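Side-chain contacts in pyruvate carboxylase n-terminal domain (Aquifex aeolicus, PDB 1ULZ), which is the biotin carboxylase subunit of a pyruvate carboxylase, an enzyme component built around an ATP-grasp fold: residues R64-A69 and A91-E96; V308-K313 and P319-Q324. The protein carries 1 engineered substitution. One frame throughout, in Å; residues are numbered along the deposited sequence.

Contact 1 (R64-A69 and A91-E96)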
loop_
_atom_site.group_PDB
_atom_site.type_symbol
_atom_site.label_atom_id
_atom_site.label_comp_id
_atom_site.label_asym_id
_atom_site.label_seq_id
_atom_site.Cartn_x
_atom_site.Cartn_y
_atom_site.Cartn_z
ATOM N N ARG A 64 -33.155 -17.482 2.876
ATOM C CA ARG A 64 -32.215 -18.295 3.646
ATOM C C ARG A 64 -31.152 -17.418 4.302
ATOM O O ARG A 64 -30.784 -17.624 5.463
ATOM C CB ARG A 64 -31.528 -19.329 2.750
ATOM C CG ARG A 64 -30.634 -20.272 3.531
ATOM C CD ARG A 64 -29.917 -21.270 2.638
ATOM N NE ARG A 64 -30.832 -22.232 2.035
ATOM C CZ ARG A 64 -30.978 -22.394 0.725
ATOM N NH1 ARG A 64 -31.833 -23.294 0.252
ATOM N NH2 ARG A 64 -30.266 -21.649 -0.114
ATOM N N ILE A 65 -30.668 -16.434 3.552
ATOM C CA ILE A 65 -29.640 -15.531 4.050
ATOM C C ILE A 65 -30.174 -14.658 5.182
ATOM O O ILE A 65 -29.499 -14.458 6.194
ATOM C CB ILE A 65 -29.078 -14.669 2.898
ATOM C CG1 ILE A 65 -28.228 -15.556 1.980
ATOM C CG2 ILE A 65 -28.252 -13.510 3.450
ATOM C CD1 ILE A 65 -27.837 -14.912 0.672
ATOM N N ILE A 66 -31.389 -14.143 5.019
ATOM C CA ILE A 66 -32.003 -13.327 6.062
ATOM C C ILE A 66 -32.193 -14.190 7.309
ATOM O O ILE A 66 -31.864 -13.776 8.422
ATOM C CB ILE A 66 -33.368 -12.752 5.593
ATOM C CG1 ILE A 66 -33.124 -11.552 4.673
ATOM C CG2 ILE A 66 -34.218 -12.356 6.790
ATOM C CD1 ILE A 66 -34.381 -10.926 4.113
ATOM N N ASN A 67 -32.698 -15.406 7.122
ATOM C CA ASN A 67 -32.906 -16.303 8.251
ATOM C C ASN A 67 -31.622 -16.614 9.007
ATOM O O ASN A 67 -31.613 -16.625 10.238
ATOM C CB ASN A 67 -33.557 -17.609 7.791
ATOM C CG ASN A 67 -35.011 -17.425 7.412
ATOM O OD1 ASN A 67 -35.596 -16.368 7.657
ATOM N ND2 ASN A 67 -35.603 -18.452 6.818
ATOM N N LEU A 68 -30.540 -16.874 8.278
ATOM C CA LEU A 68 -29.266 -17.174 8.925
ATOM C C LEU A 68 -28.819 -15.976 9.762
ATOM O O LEU A 68 -28.443 -16.127 10.920
ATOM C CB LEU A 68 -28.194 -17.517 7.877
ATOM C CG LEU A 68 -26.763 -17.733 8.396
ATOM C CD1 LEU A 68 -26.722 -18.895 9.366
ATOM C CD2 LEU A 68 -25.829 -17.986 7.224
ATOM N N ALA A 69 -28.867 -14.784 9.177
ATOM C CA ALA A 69 -28.472 -13.573 9.897
ATOM C C ALA A 69 -29.240 -13.492 11.213
ATOM O O ALA A 69 -28.662 -13.254 12.273
ATOM C CB ALA A 69 -28.762 -12.342 9.051
ATOM N N ALA A 91 -33.205 -5.898 -0.197
ATOM C CA ALA A 91 -32.989 -4.759 0.686
ATOM C C ALA A 91 -34.256 -4.488 1.501
ATOM O O ALA A 91 -34.186 -4.201 2.696
ATOM C CB ALA A 91 -32.609 -3.529 -0.131
ATOM N N LYS A 92 -35.411 -4.589 0.847
ATOM C CA LYS A 92 -36.692 -4.361 1.516
ATOM C C LYS A 92 -36.908 -5.435 2.586
ATOM O O LYS A 92 -37.245 -5.133 3.735
ATOM C CB LYS A 92 -37.824 -4.397 0.483
ATOM C CG LYS A 92 -39.222 -4.110 1.015
ATOM C CD LYS A 92 -40.225 -4.075 -0.142
ATOM C CE LYS A 92 -41.670 -3.863 0.332
ATOM N NZ LYS A 92 -42.163 -5.009 1.157
ATOM N N MET A 93 -36.694 -6.690 2.208
ATOM C CA MET A 93 -36.857 -7.794 3.144
ATOM C C MET A 93 -35.961 -7.624 4.377
ATOM O O MET A 93 -36.388 -7.889 5.501
ATOM C CB MET A 93 -36.564 -9.117 2.434
ATOM C CG MET A 93 -37.628 -9.515 1.419
ATOM S SD MET A 93 -37.073 -10.802 0.265
ATOM C CE MET A 93 -36.946 -12.227 1.375
ATOM N N CYS A 94 -34.726 -7.169 4.172
ATOM C CA CYS A 94 -33.806 -6.960 5.288
ATOM C C CYS A 94 -34.389 -5.956 6.280
ATOM O O CYS A 94 -34.401 -6.193 7.491
ATOM C CB CYS A 94 -32.454 -6.440 4.784
ATOM S SG CYS A 94 -31.380 -7.698 4.050
ATOM N N GLU A 95 -34.862 -4.828 5.754
ATOM C CA GLU A 95 -35.443 -3.779 6.586
ATOM C C GLU A 95 -36.596 -4.338 7.416
ATOM O O GLU A 95 -36.620 -4.192 8.633
ATOM C CB GLU A 95 -35.959 -2.631 5.713
ATOM C CG GLU A 95 -36.437 -1.423 6.504
ATOM C CD GLU A 95 -37.086 -0.363 5.625
ATOM O OE1 GLU A 95 -38.256 -0.550 5.222
ATOM O OE2 GLU A 95 -36.419 0.654 5.330
ATOM N N GLU A 96 -37.540 -4.991 6.748
ATOM C CA GLU A 96 -38.705 -5.565 7.413
ATOM C C GLU A 96 -38.336 -6.579 8.490
ATOM O O GLU A 96 -39.073 -6.759 9.458
ATOM C CB GLU A 96 -39.620 -6.204 6.364
ATOM C CG GLU A 96 -39.946 -5.239 5.227
ATOM C CD GLU A 96 -40.840 -5.830 4.158
ATOM O OE1 GLU A 96 -40.631 -7.006 3.773
ATOM O OE2 GLU A 96 -41.746 -5.108 3.682
#
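No aromatic ring or side-chain amide takes part where Ile66 meets Met93 and Cys94; the flat group it reaches, with CD1, is the Met93-Cys94 peptide. The setting is the Rossmann-like N-terminal domain, with its five-stranded parallel sheet. Helix 62-71 leads into strand 76-78, and helix 88-96 follows that strand on the way to strand 100-101. Between 64-69 and 91-96, Ile66 is the residue of the first segment that touches; the nearest CA pair is Ile66 and Cys94, 6.7 Å apart. The Ile66 CG1 branch is anti to the carbonyl carbon (chi1 -78°) and then runs extended, which carries CD1 across to the second helix. Ile66 CD1 lies 3.8 Å from Cys94 N. The Cys94 sulfur lies further back, with SG 4.3 Å from Ile66 CG1. The side chains of Ile66 and Met93 cross at about a right angle. Met93 bends at chi3 (69°), and its CE returns to 4.0 Å from Ile66 CD1. Met93 also touches Lys62 and Gln63 of helix 62-71. Apart from this packing, Lys92 NZ makes a salt bridge to Glu96 OE2 within helix 88-96, 2.6 Å long; Lys92 NZ lies 36° out of the Glu96 carboxylate plane. Ile65 and Leu68 pack on Ile31 of strand 28-32. The closest approach is Ile66 CD1 to Met93 CB, modelled at 3.3 Å, a separation short enough to be doubtful in detail.

Contact 2 (V308-K313 and P319-Q324)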
loop_
_atom_site.group_PDB
_atom_site.type_symbol
_atom_site.label_atom_id
_atom_site.label_comp_id
_atom_site.label_asym_id
_atom_site.label_seq_id
_atom_site.Cartn_x
_atom_site.Cartn_y
_atom_site.Cartn_z
ATOM N N VAL A 308 -15.253 1.591 1.891
ATOM C CA VAL A 308 -15.956 0.463 2.496
ATOM C C VAL A 308 -16.198 0.648 3.992
ATOM O O VAL A 308 -17.285 0.350 4.487
ATOM C CB VAL A 308 -15.205 -0.856 2.268
ATOM C CG1 VAL A 308 -15.901 -1.984 3.021
ATOM C CG2 VAL A 308 -15.158 -1.168 0.773
ATOM N N LYS A 309 -15.191 1.139 4.712
ATOM C CA LYS A 309 -15.349 1.365 6.143
ATOM C C LYS A 309 -16.450 2.401 6.358
ATOM O O LYS A 309 -17.267 2.266 7.263
ATOM C CB LYS A 309 -14.038 1.851 6.779
ATOM C CG LYS A 309 -14.136 2.025 8.301
ATOM C CD LYS A 309 -12.785 2.334 8.940
ATOM C CE LYS A 309 -11.823 1.152 8.816
ATOM N NZ LYS A 309 -10.478 1.460 9.359
ATOM N N TRP A 310 -16.481 3.426 5.513
ATOM C CA TRP A 310 -17.511 4.451 5.635
ATOM C C TRP A 310 -18.907 3.891 5.352
ATOM O O TRP A 310 -19.887 4.351 5.932
ATOM C CB TRP A 310 -17.213 5.643 4.714
ATOM C CG TRP A 310 -16.431 6.728 5.402
ATOM C CD1 TRP A 310 -15.180 7.168 5.084
ATOM C CD2 TRP A 310 -16.848 7.497 6.541
ATOM N NE1 TRP A 310 -14.790 8.162 5.951
ATOM C CE2 TRP A 310 -15.795 8.383 6.855
ATOM C CE3 TRP A 310 -18.007 7.519 7.326
ATOM C CZ2 TRP A 310 -15.865 9.283 7.920
ATOM C CZ3 TRP A 310 -18.074 8.416 8.387
ATOM C CH2 TRP A 310 -17.010 9.285 8.671
ATOM N N GLN A 311 -18.990 2.899 4.467
ATOM C CA GLN A 311 -20.264 2.262 4.144
ATOM C C GLN A 311 -20.876 1.724 5.435
ATOM O O GLN A 311 -22.067 1.894 5.697
ATOM C CB GLN A 311 -20.065 1.075 3.187
ATOM C CG GLN A 311 -19.880 1.411 1.719
ATOM C CD GLN A 311 -19.877 0.159 0.845
ATOM O OE1 GLN A 311 -18.940 -0.642 0.890
ATOM N NE2 GLN A 311 -20.937 -0.020 0.054
ATOM N N ILE A 312 -20.042 1.069 6.234
ATOM C CA ILE A 312 -20.486 0.475 7.487
ATOM C C ILE A 312 -20.828 1.522 8.542
ATOM O O ILE A 312 -21.854 1.413 9.211
ATOM C CB ILE A 312 -19.427 -0.503 8.034
ATOM C CG1 ILE A 312 -19.147 -1.587 6.979
ATOM C CG2 ILE A 312 -19.931 -1.152 9.309
ATOM C CD1 ILE A 312 -17.892 -2.395 7.218
ATOM N N LYS A 313 -19.981 2.535 8.683
ATOM C CA LYS A 313 -20.238 3.596 9.653
ATOM C C LYS A 313 -21.548 4.305 9.306
ATOM O O LYS A 313 -22.350 4.609 10.183
ATOM C CB LYS A 313 -19.087 4.608 9.659
ATOM C CG LYS A 313 -17.773 4.040 10.170
ATOM C CD LYS A 313 -16.668 5.086 10.214
ATOM C CE LYS A 313 -15.422 4.501 10.882
ATOM N NZ LYS A 313 -14.242 5.425 10.889
ATOM N N PRO A 319 -22.567 10.029 11.147
ATOM C CA PRO A 319 -22.545 11.158 10.225
ATOM C C PRO A 319 -21.245 11.148 9.430
ATOM O O PRO A 319 -20.182 10.831 9.974
ATOM C CB PRO A 319 -22.626 12.355 11.163
ATOM C CG PRO A 319 -21.795 11.903 12.317
ATOM C CD PRO A 319 -22.262 10.467 12.520
ATOM N N LEU A 320 -21.340 11.474 8.145
ATOM C CA LEU A 320 -20.165 11.538 7.284
ATOM C C LEU A 320 -19.438 12.827 7.666
ATOM O O LEU A 320 -19.859 13.916 7.297
ATOM C CB LEU A 320 -20.589 11.579 5.812
ATOM C CG LEU A 320 -19.473 11.690 4.765
ATOM C CD1 LEU A 320 -18.438 10.587 4.975
ATOM C CD2 LEU A 320 -20.079 11.604 3.375
ATOM N N THR A 321 -18.345 12.704 8.408
ATOM C CA THR A 321 -17.613 13.882 8.857
ATOM C C THR A 321 -16.619 14.450 7.850
ATOM O O THR A 321 -15.549 14.919 8.223
ATOM C CB THR A 321 -16.872 13.589 10.170
ATOM O OG1 THR A 321 -15.958 12.506 9.970
ATOM C CG2 THR A 321 -17.873 13.219 11.274
ATOM N N ILE A 322 -16.982 14.412 6.575
ATOM C CA ILE A 322 -16.129 14.941 5.514
ATOM C C ILE A 322 -16.927 15.926 4.670
ATOM O O ILE A 322 -17.977 15.573 4.140
ATOM C CB ILE A 322 -15.632 13.827 4.566
ATOM C CG1 ILE A 322 -14.875 12.753 5.348
ATOM C CG2 ILE A 322 -14.738 14.429 3.492
ATOM C CD1 ILE A 322 -14.352 11.617 4.466
ATOM N N LYS A 323 -16.443 17.158 4.555
ATOM C CA LYS A 323 -17.128 18.159 3.740
ATOM C C LYS A 323 -16.531 18.070 2.337
ATOM O O LYS A 323 -15.390 17.650 2.183
ATOM C CB LYS A 323 -16.897 19.566 4.304
ATOM C CG LYS A 323 -17.397 19.795 5.726
ATOM C CD LYS A 323 -17.092 21.238 6.163
ATOM C CE LYS A 323 -17.446 21.490 7.630
ATOM N NZ LYS A 323 -16.622 20.657 8.564
ATOM N N GLN A 324 -17.286 18.472 1.320
ATOM C CA GLN A 324 -16.793 18.401 -0.056
ATOM C C GLN A 324 -15.462 19.124 -0.245
ATOM O O GLN A 324 -14.604 18.683 -1.017
ATOM C CB GLN A 324 -17.820 18.989 -1.023
ATOM C CG GLN A 324 -17.471 18.760 -2.481
ATOM C CD GLN A 324 -17.382 17.283 -2.823
ATOM O OE1 GLN A 324 -18.378 16.564 -2.774
ATOM N NE2 GLN A 324 -16.187 16.825 -3.161
#
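This is a surface contact in which Trp310 of helix 307-315 packs on the loop that follows the helix. Both parts belong to the ATP-grasp portion of the chain. The loop turns back after the helix and lays residues 319-322 against one face and the edge of the indole. Leu320 makes a CH-pi contact over that face. Leu320 CD1 is 3.8 Å from the centroid of the Trp310 six-membered ring and only 8° off the ring normal, so the methyl sits almost over the centre. The Leu320 CG is anti to the backbone N (chi1 178°), which directs the branch to that face of the indole. Lys313, one helical turn on from Trp310, lies on the opposite face. Lys313 CD is 4.0 Å above the Trp310 ring plane and offset toward the rim. The indole is therefore flanked by an aliphatic chain of its own helix and a methyl of the loop. Thr321 comes to the edge, with OG1 near the ring plane and 3.6 Å from Trp310 CH2. Ile322 approaches obliquely at the pyrrole end, where its CD1 is 3.8 Å from Trp310 NE1. The backbone takes part too: Pro319 O is 3.6 Å from Trp310 CZ3. Beyond the indole, Leu320 and Ile322 both pack on Ile221 of strand 220-232, and Leu320 N is hydrogen-bonded to Asp215 OD1. On the helix side, Val308, Ile312 and Lys313 rest on helix 11-24, while Lys309 packs on Arg401 of the second subunit.

Contact 1 and contact 2 lie in series along the chain and in different parts of the fold. Their centres are 24 Å apart, and their nearest atoms remain about 12 Å from each other, so they do not touch. Contact 1 joins two helices within the N-terminal Rossmann-like domain. Contact 2 joins a helix to its own following loop in the ATP-grasp part. The N-terminal domain still connects them. Helix 307-315 packs on helix 11-24, and Gln311 OE1 is hydrogen-bonded to His78 NE2 at the end of strand 76-78. That strand falls, in sequence, between the two helices of contact 1.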